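Local coordinates for protein ABC-type metal ion transport system, periplasmic component (Vibrio vulnificus, PDB 3K2D) that binds methionine between its two alpha/beta lobes, probably as the substrate-binding lipoprotein of an ABC transporter, and activates Toll-like receptor 2, at residues A[25-30]-A[220-225]; A[97-102]-A[127-132]; A[209-212]-A[216-219]. The protein carries 4 engineered substitutions. One frame throughout, in Å; residues are numbered along the deposited sequence.

Contact 1: residues A[25-30]-A[220-225]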
loop_
_atom_site.group_PDB
_atom_site.type_symbol
_atom_site.label_atom_id
_atom_site.label_comp_id
_atom_site.label_asym_id
_atom_site.label_seq_id
_atom_site.Cartn_x
_atom_site.Cartn_y
_atom_site.Cartn_z
ATOM N N ALA A 25 -4.339 -5.348 -17.363
ATOM C CA ALA A 25 -5.583 -5.334 -18.127
ATOM C C ALA A 25 -5.264 -5.630 -19.586
ATOM O O ALA A 25 -6.038 -6.272 -20.292
ATOM C CB ALA A 25 -6.247 -3.980 -18.015
ATOM N N LYS A 26 -4.117 -5.142 -20.033
ATOM C CA LYS A 26 -3.699 -5.363 -21.395
ATOM C C LYS A 26 -3.463 -6.867 -21.574
ATOM O O LYS A 26 -4.006 -7.490 -22.491
ATOM C CB LYS A 26 -2.421 -4.559 -21.663
ATOM C CG LYS A 26 -1.808 -4.735 -23.042
ATOM C CD LYS A 26 -0.460 -4.033 -23.121
ATOM C CE LYS A 26 0.294 -4.373 -24.407
ATOM N NZ LYS A 26 0.731 -5.806 -24.470
ATOM N N VAL A 27 -2.666 -7.452 -20.687
ATOM C CA VAL A 27 -2.360 -8.875 -20.756
ATOM C C VAL A 27 -3.606 -9.750 -20.615
ATOM O O VAL A 27 -3.696 -10.822 -21.217
ATOM C CB VAL A 27 -1.328 -9.257 -19.670
ATOM C CG1 VAL A 27 -1.236 -10.770 -19.527
ATOM C CG2 VAL A 27 0.040 -8.676 -20.044
ATOM N N ALA A 28 -4.565 -9.292 -19.819
ATOM C CA ALA A 28 -5.794 -10.047 -19.629
ATOM C C ALA A 28 -6.611 -10.149 -20.931
ATOM O O ALA A 28 -7.275 -11.160 -21.174
ATOM C CB ALA A 28 -6.628 -9.414 -18.530
ATOM N N LYS A 29 -6.561 -9.111 -21.765
ATOM C CA LYS A 29 -7.312 -9.134 -23.019
ATOM C C LYS A 29 -6.666 -10.012 -24.089
ATOM O O LYS A 29 -7.356 -10.690 -24.844
ATOM C CB LYS A 29 -7.489 -7.724 -23.596
ATOM C CG LYS A 29 -8.376 -7.710 -24.845
ATOM C CD LYS A 29 -8.267 -6.415 -25.650
ATOM C CE LYS A 29 -8.810 -5.201 -24.890
ATOM N NZ LYS A 29 -8.662 -3.930 -25.669
ATOM N N GLU A 30 -5.343 -9.997 -24.152
ATOM C CA GLU A 30 -4.629 -10.779 -25.147
ATOM C C GLU A 30 -4.631 -12.259 -24.807
ATOM O O GLU A 30 -4.812 -13.097 -25.684
ATOM C CB GLU A 30 -3.187 -10.282 -25.261
ATOM C CG GLU A 30 -3.079 -8.769 -25.214
ATOM C CD GLU A 30 -1.671 -8.262 -25.455
ATOM O OE1 GLU A 30 -0.712 -8.833 -24.872
ATOM O OE2 GLU A 30 -1.530 -7.278 -26.219
ATOM N N VAL A 220 -5.947 -12.160 -11.948
ATOM C CA VAL A 220 -4.857 -12.465 -11.017
ATOM C C VAL A 220 -3.671 -13.029 -11.780
ATOM O O VAL A 220 -2.530 -12.656 -11.533
ATOM C CB VAL A 220 -5.279 -13.522 -9.952
ATOM C CG1 VAL A 220 -4.071 -13.985 -9.160
ATOM C CG2 VAL A 220 -6.303 -12.946 -9.014
ATOM N N LYS A 221 -3.946 -13.935 -12.710
ATOM C CA LYS A 221 -2.890 -14.559 -13.496
ATOM C C LYS A 221 -2.202 -13.532 -14.398
ATOM O O LYS A 221 -0.976 -13.470 -14.482
ATOM C CB LYS A 221 -3.468 -15.714 -14.332
ATOM C CG LYS A 221 -2.528 -16.908 -14.453
ATOM C CD LYS A 221 -3.113 -18.060 -15.280
ATOM C CE LYS A 221 -4.283 -18.765 -14.587
ATOM N NZ LYS A 221 -5.523 -17.930 -14.502
ATOM N N ALA A 222 -3.002 -12.717 -15.062
ATOM C CA ALA A 222 -2.466 -11.696 -15.946
ATOM C C ALA A 222 -1.538 -10.724 -15.205
ATOM O O ALA A 222 -0.521 -10.284 -15.745
ATOM C CB ALA A 222 -3.622 -10.933 -16.596
ATOM N N TYR A 223 -1.892 -10.407 -13.963
ATOM C CA TYR A 223 -1.139 -9.462 -13.140
ATOM C C TYR A 223 0.179 -10.051 -12.683
ATOM O O TYR A 223 1.088 -9.321 -12.294
ATOM C CB TYR A 223 -1.977 -9.080 -11.913
ATOM C CG TYR A 223 -1.714 -7.712 -11.307
ATOM C CD1 TYR A 223 -0.502 -7.408 -10.682
ATOM C CD2 TYR A 223 -2.709 -6.732 -11.321
ATOM C CE1 TYR A 223 -0.291 -6.156 -10.079
ATOM C CE2 TYR A 223 -2.510 -5.488 -10.728
ATOM C CZ TYR A 223 -1.304 -5.203 -10.106
ATOM O OH TYR A 223 -1.131 -3.967 -9.508
ATOM N N GLN A 224 0.283 -11.374 -12.729
ATOM C CA GLN A 224 1.499 -12.046 -12.288
ATOM C C GLN A 224 2.396 -12.464 -13.440
ATOM O O GLN A 224 3.402 -13.142 -13.226
ATOM C CB GLN A 224 1.142 -13.269 -11.446
ATOM C CG GLN A 224 0.148 -12.969 -10.347
ATOM C CD GLN A 224 -0.198 -14.180 -9.524
ATOM O OE1 GLN A 224 -0.389 -15.269 -10.058
ATOM N NE2 GLN A 224 -0.299 -13.998 -8.218
ATOM N N THR A 225 2.037 -12.061 -14.657
ATOM C CA THR A 225 2.831 -12.408 -15.831
ATOM C C THR A 225 4.137 -11.642 -15.829
ATOM O O THR A 225 4.280 -10.634 -15.135
ATOM C CB THR A 225 2.099 -12.084 -17.162
ATOM O OG1 THR A 225 1.803 -10.680 -17.216
ATOM C CG2 THR A 225 0.811 -12.916 -17.297
#
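V27, A28 and A222 meet where helix 16-32 lies against the end of helix 214-223, and the closeness of the backbones depends on the small side chains there. The CA atoms of A28 and A222 are 5.2 Å apart, a spacing that leaves room for little more than a methyl group on each side. The two methyls touch, CB of A28 to CB of A222 at 3.9 Å, while the A222 methyl also rests on the backbone of the first helix, 3.7 Å from N of A28. V27 fills the flank of this close point. Its CG1, anti to the backbone N (chi1 167°), lies 3.8 Å from CB of A222 and reaches on to T225, where it meets CG2 tip to tip at 3.7 Å.

Both helices belong to the lobe built on the mixed sheet that contains strands 8-13 and 202-207, in the periplasmic binding protein fold. Y223, pointing away from the 25-30 segment, packs on I204 of that sheet.

T225 combines two roles. Its CG2 is apolar enough to face V27, whereas its hydroxyl OG1 donates to the carbonyl O of A222 at 2.8 Å, a bond tilted 21° from the carbonyl plane. The same oxygen also accepts from the T225 backbone N, so the turn after helix 214-223 is gripped twice, just where T225 stands as N-cap of helix 226-235.

Toward solvent the chemistry changes. K26 and E30, one turn apart on the exposed side of helix 16-32, form a salt bridge, NZ of K26 to OE2 of E30 at 3.2 Å, approached from above the carboxylate plane. Long, flexible charged chains suit this open side, and K26 also pairs with E227 of helix 226-235.

Contact 2: residues A[97-102]-A[127-132]. Engineered in segment 97-102: A100 (natural residue Glu), A101 (natural residue Glu).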
loop_
_atom_site.group_PDB
_atom_site.type_symbol
_atom_site.label_atom_id
_atom_site.label_comp_id
_atom_site.label_asym_id
_atom_site.label_seq_id
_atom_site.Cartn_x
_atom_site.Cartn_y
_atom_site.Cartn_z
ATOM N N LYS A 97 19.735 12.907 5.410
ATOM C CA LYS A 97 20.096 11.829 4.507
ATOM C C LYS A 97 20.306 10.556 5.340
ATOM O O LYS A 97 20.401 9.455 4.801
ATOM C CB LYS A 97 21.379 12.219 3.761
ATOM C CG LYS A 97 21.803 11.273 2.670
ATOM C CD LYS A 97 23.214 11.604 2.176
ATOM C CE LYS A 97 23.735 10.532 1.203
ATOM N NZ LYS A 97 25.132 10.801 0.712
ATOM N N SER A 98 20.368 10.717 6.659
ATOM C CA SER A 98 20.558 9.587 7.559
ATOM C C SER A 98 19.818 9.821 8.872
ATOM O O SER A 98 19.555 10.956 9.263
ATOM C CB SER A 98 22.040 9.377 7.856
ATOM O OG SER A 98 22.489 10.317 8.817
ATOM N N VAL A 99 19.493 8.728 9.549
ATOM C CA VAL A 99 18.771 8.785 10.809
ATOM C C VAL A 99 19.676 9.208 11.964
ATOM O O VAL A 99 19.267 9.963 12.846
ATOM C CB VAL A 99 18.121 7.413 11.097
ATOM C CG1 VAL A 99 18.018 7.160 12.587
ATOM C CG2 VAL A 99 16.751 7.378 10.471
ATOM N N ALA A 100 20.904 8.715 11.971
ATOM C CA ALA A 100 21.826 9.097 13.030
ATOM C C ALA A 100 22.132 10.564 12.771
ATOM O O ALA A 100 22.369 10.952 11.624
ATOM C CB ALA A 100 23.094 8.268 12.952
ATOM N N ALA A 101 22.117 11.374 13.823
ATOM C CA ALA A 101 22.377 12.805 13.697
ATOM C C ALA A 101 21.099 13.532 13.309
ATOM O O ALA A 101 21.112 14.585 12.675
ATOM C CB ALA A 101 23.479 13.079 12.671
ATOM N N LEU A 102 19.985 12.931 13.691
ATOM C CA LEU A 102 18.681 13.513 13.465
ATOM C C LEU A 102 18.586 14.351 14.735
ATOM O O LEU A 102 18.851 13.857 15.835
ATOM C CB LEU A 102 17.629 12.404 13.452
ATOM C CG LEU A 102 16.242 12.578 12.843
ATOM C CD1 LEU A 102 16.297 13.450 11.605
ATOM C CD2 LEU A 102 15.708 11.192 12.488
ATOM N N GLN A 127 15.350 1.179 13.088
ATOM C CA GLN A 127 16.310 2.239 12.842
ATOM C C GLN A 127 16.938 2.679 14.157
ATOM O O GLN A 127 17.861 3.489 14.181
ATOM C CB GLN A 127 15.607 3.418 12.173
ATOM C CG GLN A 127 15.913 3.563 10.697
ATOM C CD GLN A 127 15.965 2.236 9.965
ATOM O OE1 GLN A 127 14.980 1.505 9.916
ATOM N NE2 GLN A 127 17.119 1.922 9.391
ATOM N N GLY A 128 16.428 2.137 15.254
ATOM C CA GLY A 128 16.947 2.490 16.558
ATOM C C GLY A 128 16.444 3.837 17.038
ATOM O O GLY A 128 16.981 4.387 17.999
ATOM N N LEU A 129 15.423 4.375 16.380
ATOM C CA LEU A 129 14.878 5.670 16.772
ATOM C C LEU A 129 13.992 5.530 17.995
ATOM O O LEU A 129 13.847 6.463 18.779
ATOM C CB LEU A 129 14.068 6.279 15.628
ATOM C CG LEU A 129 14.860 6.765 14.417
ATOM C CD1 LEU A 129 13.892 7.135 13.309
ATOM C CD2 LEU A 129 15.725 7.968 14.806
ATOM N N ILE A 130 13.392 4.358 18.149
ATOM C CA ILE A 130 12.517 4.092 19.288
ATOM C C ILE A 130 12.526 2.608 19.598
ATOM O O ILE A 130 13.011 1.800 18.808
ATOM C CB ILE A 130 11.055 4.471 18.997
ATOM C CG1 ILE A 130 10.519 3.599 17.861
ATOM C CG2 ILE A 130 10.948 5.941 18.655
ATOM C CD1 ILE A 130 9.087 3.171 18.050
ATOM N N LYS A 131 11.993 2.251 20.755
ATOM C CA LYS A 131 11.911 0.851 21.124
ATOM C C LYS A 131 10.461 0.580 21.516
ATOM O O LYS A 131 9.819 1.427 22.144
ATOM C CB LYS A 131 12.858 0.536 22.286
ATOM C CG LYS A 131 12.973 -0.952 22.540
ATOM C CD LYS A 131 13.881 -1.303 23.707
ATOM C CE LYS A 131 13.811 -2.816 23.994
ATOM N NZ LYS A 131 12.408 -3.294 24.274
ATOM N N LEU A 132 9.938 -0.580 21.118
ATOM C CA LEU A 132 8.554 -0.954 21.430
ATOM C C LEU A 132 8.528 -2.090 22.443
ATOM O O LEU A 132 9.497 -2.836 22.563
ATOM C CB LEU A 132 7.830 -1.388 20.158
ATOM C CG LEU A 132 7.750 -0.296 19.092
ATOM C CD1 LEU A 132 7.405 -0.905 17.744
ATOM C CD2 LEU A 132 6.717 0.749 19.505
#
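The chi1 of V99, 150°, turns its isopropyl group so that CG1 faces L129 while CG2 lies between Q127 and L129. L129 answers with CG anti to its carbonyl carbon (chi1 -70°) and an extended chi2 of 171°, and the two side chains reach toward each other tip to tip. CG1 of V99 comes nearest to CD2 of L129, while CG2 lies 4.0 Å from CD1, so both methyls of V99 touch the end of L129. L102 crosses L129 at about a right angle and brings CD2 to 4.0 Å from CD2 of L129. On the other flank V99 crosses Q127, again nearly perpendicular, and CG2 of V99 rests 3.9 Å from CG of Q127. Here the glutamine contributes the aliphatic part of its chain.

The backbone explains how these residues are presented. V99 to L102 form a type II beta turn whose two central positions, A100 and A101, are engineered alanines in place of glutamates; its two ends, V99 and L102, both turn their side chains to L129. Just before the turn, OG of S98 donates to O of A100 at 2.9 Å, in the carbonyl plane, and ties the turn to the residue preceding it. Opposite, helix 114-126 ends in a Schellman motif with G128 at positive phi, a conformation that favours glycine, and the chain that leaves it places L129 against V99 and L102.

F192 touches both V99 and Q127, and L124 and I152 pack on L129. With no hydrogen bond or ion pair across the contact, the two loops of this lobe are joined by apolar contact alone, so its stability probably rests on fit and on burial of apolar surface, chiefly around L129 and L102.

Contact 3: residues A[209-212]-A[216-219]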
loop_
_atom_site.group_PDB
_atom_site.type_symbol
_atom_site.label_atom_id
_atom_site.label_comp_id
_atom_site.label_asym_id
_atom_site.label_seq_id
_atom_site.Cartn_x
_atom_site.Cartn_y
_atom_site.Cartn_z
ATOM N N ASP A 209 -18.225 -14.335 -2.370
ATOM C CA ASP A 209 -19.096 -15.062 -3.283
ATOM C C ASP A 209 -18.748 -14.977 -4.762
ATOM O O ASP A 209 -19.504 -15.467 -5.593
ATOM C CB ASP A 209 -20.552 -14.628 -3.103
ATOM C CG ASP A 209 -20.769 -13.147 -3.395
ATOM O OD1 ASP A 209 -19.893 -12.507 -4.013
ATOM O OD2 ASP A 209 -21.833 -12.619 -3.013
ATOM N N ASN A 210 -17.629 -14.365 -5.119
ATOM C CA ASN A 210 -17.287 -14.305 -6.534
ATOM C C ASN A 210 -15.842 -14.676 -6.806
ATOM O O ASN A 210 -15.413 -14.727 -7.957
ATOM C CB ASN A 210 -17.569 -12.906 -7.105
ATOM C CG ASN A 210 -16.608 -11.849 -6.583
ATOM O OD1 ASN A 210 -16.534 -10.751 -7.122
ATOM N ND2 ASN A 210 -15.877 -12.174 -5.523
ATOM N N VAL A 211 -15.091 -14.934 -5.741
ATOM C CA VAL A 211 -13.678 -15.271 -5.865
ATOM C C VAL A 211 -13.412 -16.490 -6.749
ATOM O O VAL A 211 -12.358 -16.579 -7.381
ATOM C CB VAL A 211 -13.045 -15.497 -4.461
ATOM C CG1 VAL A 211 -13.566 -16.803 -3.837
ATOM C CG2 VAL A 211 -11.530 -15.487 -4.566
ATOM N N GLN A 212 -14.364 -17.420 -6.804
ATOM C CA GLN A 212 -14.191 -18.620 -7.616
ATOM C C GLN A 212 -14.262 -18.385 -9.127
ATOM O O GLN A 212 -13.680 -19.141 -9.894
ATOM C CB GLN A 212 -15.210 -19.705 -7.217
ATOM C CG GLN A 212 -16.677 -19.454 -7.601
ATOM C CD GLN A 212 -17.312 -18.287 -6.849
ATOM O OE1 GLN A 212 -17.048 -18.079 -5.669
ATOM N NE2 GLN A 212 -18.170 -17.535 -7.530
ATOM N N VAL A 216 -12.148 -13.214 -11.980
ATOM C CA VAL A 216 -11.236 -12.846 -10.917
ATOM C C VAL A 216 -9.933 -13.613 -11.086
ATOM O O VAL A 216 -8.864 -13.012 -11.182
ATOM C CB VAL A 216 -11.840 -13.157 -9.542
ATOM C CG1 VAL A 216 -10.848 -12.800 -8.443
ATOM C CG2 VAL A 216 -13.135 -12.368 -9.370
ATOM N N GLN A 217 -10.023 -14.939 -11.140
ATOM C CA GLN A 217 -8.832 -15.760 -11.296
ATOM C C GLN A 217 -7.968 -15.340 -12.493
ATOM O O GLN A 217 -6.744 -15.265 -12.377
ATOM C CB GLN A 217 -9.202 -17.241 -11.453
ATOM C CG GLN A 217 -9.893 -17.902 -10.275
ATOM C CD GLN A 217 -9.095 -17.827 -8.990
ATOM O OE1 GLN A 217 -7.906 -18.157 -8.958
ATOM N NE2 GLN A 217 -9.753 -17.398 -7.910
ATOM N N ASN A 218 -8.580 -15.077 -13.646
ATOM C CA ASN A 218 -7.787 -14.705 -14.821
ATOM C C ASN A 218 -7.053 -13.389 -14.670
ATOM O O ASN A 218 -5.922 -13.263 -15.105
ATOM C CB ASN A 218 -8.645 -14.670 -16.095
ATOM C CG ASN A 218 -9.017 -16.058 -16.582
ATOM O OD1 ASN A 218 -8.310 -17.025 -16.313
ATOM N ND2 ASN A 218 -10.117 -16.158 -17.315
ATOM N N PHE A 219 -7.693 -12.402 -14.058
ATOM C CA PHE A 219 -7.034 -11.122 -13.868
ATOM C C PHE A 219 -5.807 -11.316 -12.973
ATOM O O PHE A 219 -4.762 -10.715 -13.211
ATOM C CB PHE A 219 -7.981 -10.106 -13.234
ATOM C CG PHE A 219 -7.359 -8.762 -13.047
ATOM C CD1 PHE A 219 -7.146 -7.928 -14.131
ATOM C CD2 PHE A 219 -6.902 -8.362 -11.798
ATOM C CE1 PHE A 219 -6.481 -6.719 -13.969
ATOM C CE2 PHE A 219 -6.240 -7.160 -11.632
ATOM C CZ PHE A 219 -6.028 -6.339 -12.717
#
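V211 and V216 approach to 6.1 Å between CA atoms, and Q212 and Q217 to 7.1 Å, as the chain leaves strand 202-207 through the irregular loop 209-212 and bends into helix 214-223. This is a strand-to-helix connection in the lobe of the periplasmic binding protein fold that holds strands 58-63 and 78-83.

V216 faces the loop from the first turn of the helix. Its CG2 lies 3.6 Å from the backbone O of N210, and its CB is 4.1 Å from O of V211, so a compact beta-branched side chain fills the inside of the bend. The residue suits a place beside the sheet, for it also packs on M58, A81 and A206. V211, whose CB points away from the helix, is directed instead to T79 and A81 of the edge strand 78-83, and it offers the helix its carbonyl.

That carbonyl is taken by Q217. The glutamine starts off pointing past the loop, but it is bent back at chi2 (-58°), which carries its amide to the loop. A long side chain with a donor at its end is well matched to an oxygen at this distance. On the more exposed side Q212 folds back over its own loop, NE2 donating to O of D209 at 3.1 Å from above the carbonyl plane, 48° out of it.

In the bond from the helix the donor lies closer to the carbonyl plane, tilted 23° from it: NE2 of Q217 is 2.8 Å from O of V211, with the acceptor in the plane of the glutamine amide.

Contacts 1 and 3 share helix 214-223 in one lobe, their centres about 13 Å apart; they touch where CE1 of F219 packs 4.2 Å from N of A25. Contact 2 lies in the other lobe, with its centre about 41 Å from that of contact 1 and 43 Å from that of contact 3, on the opposite side of the chain's centre. Contact 1 is buried and packs one helix on another through small apolar groups. Contacts 2 and 3 are only partly buried and both involve loops, yet differ in chemistry: only aliphatic groups, one of them the CG of a glutamine, join the loops of contact 2, whereas contact 3 adds a side-chain-to-backbone hydrogen bond.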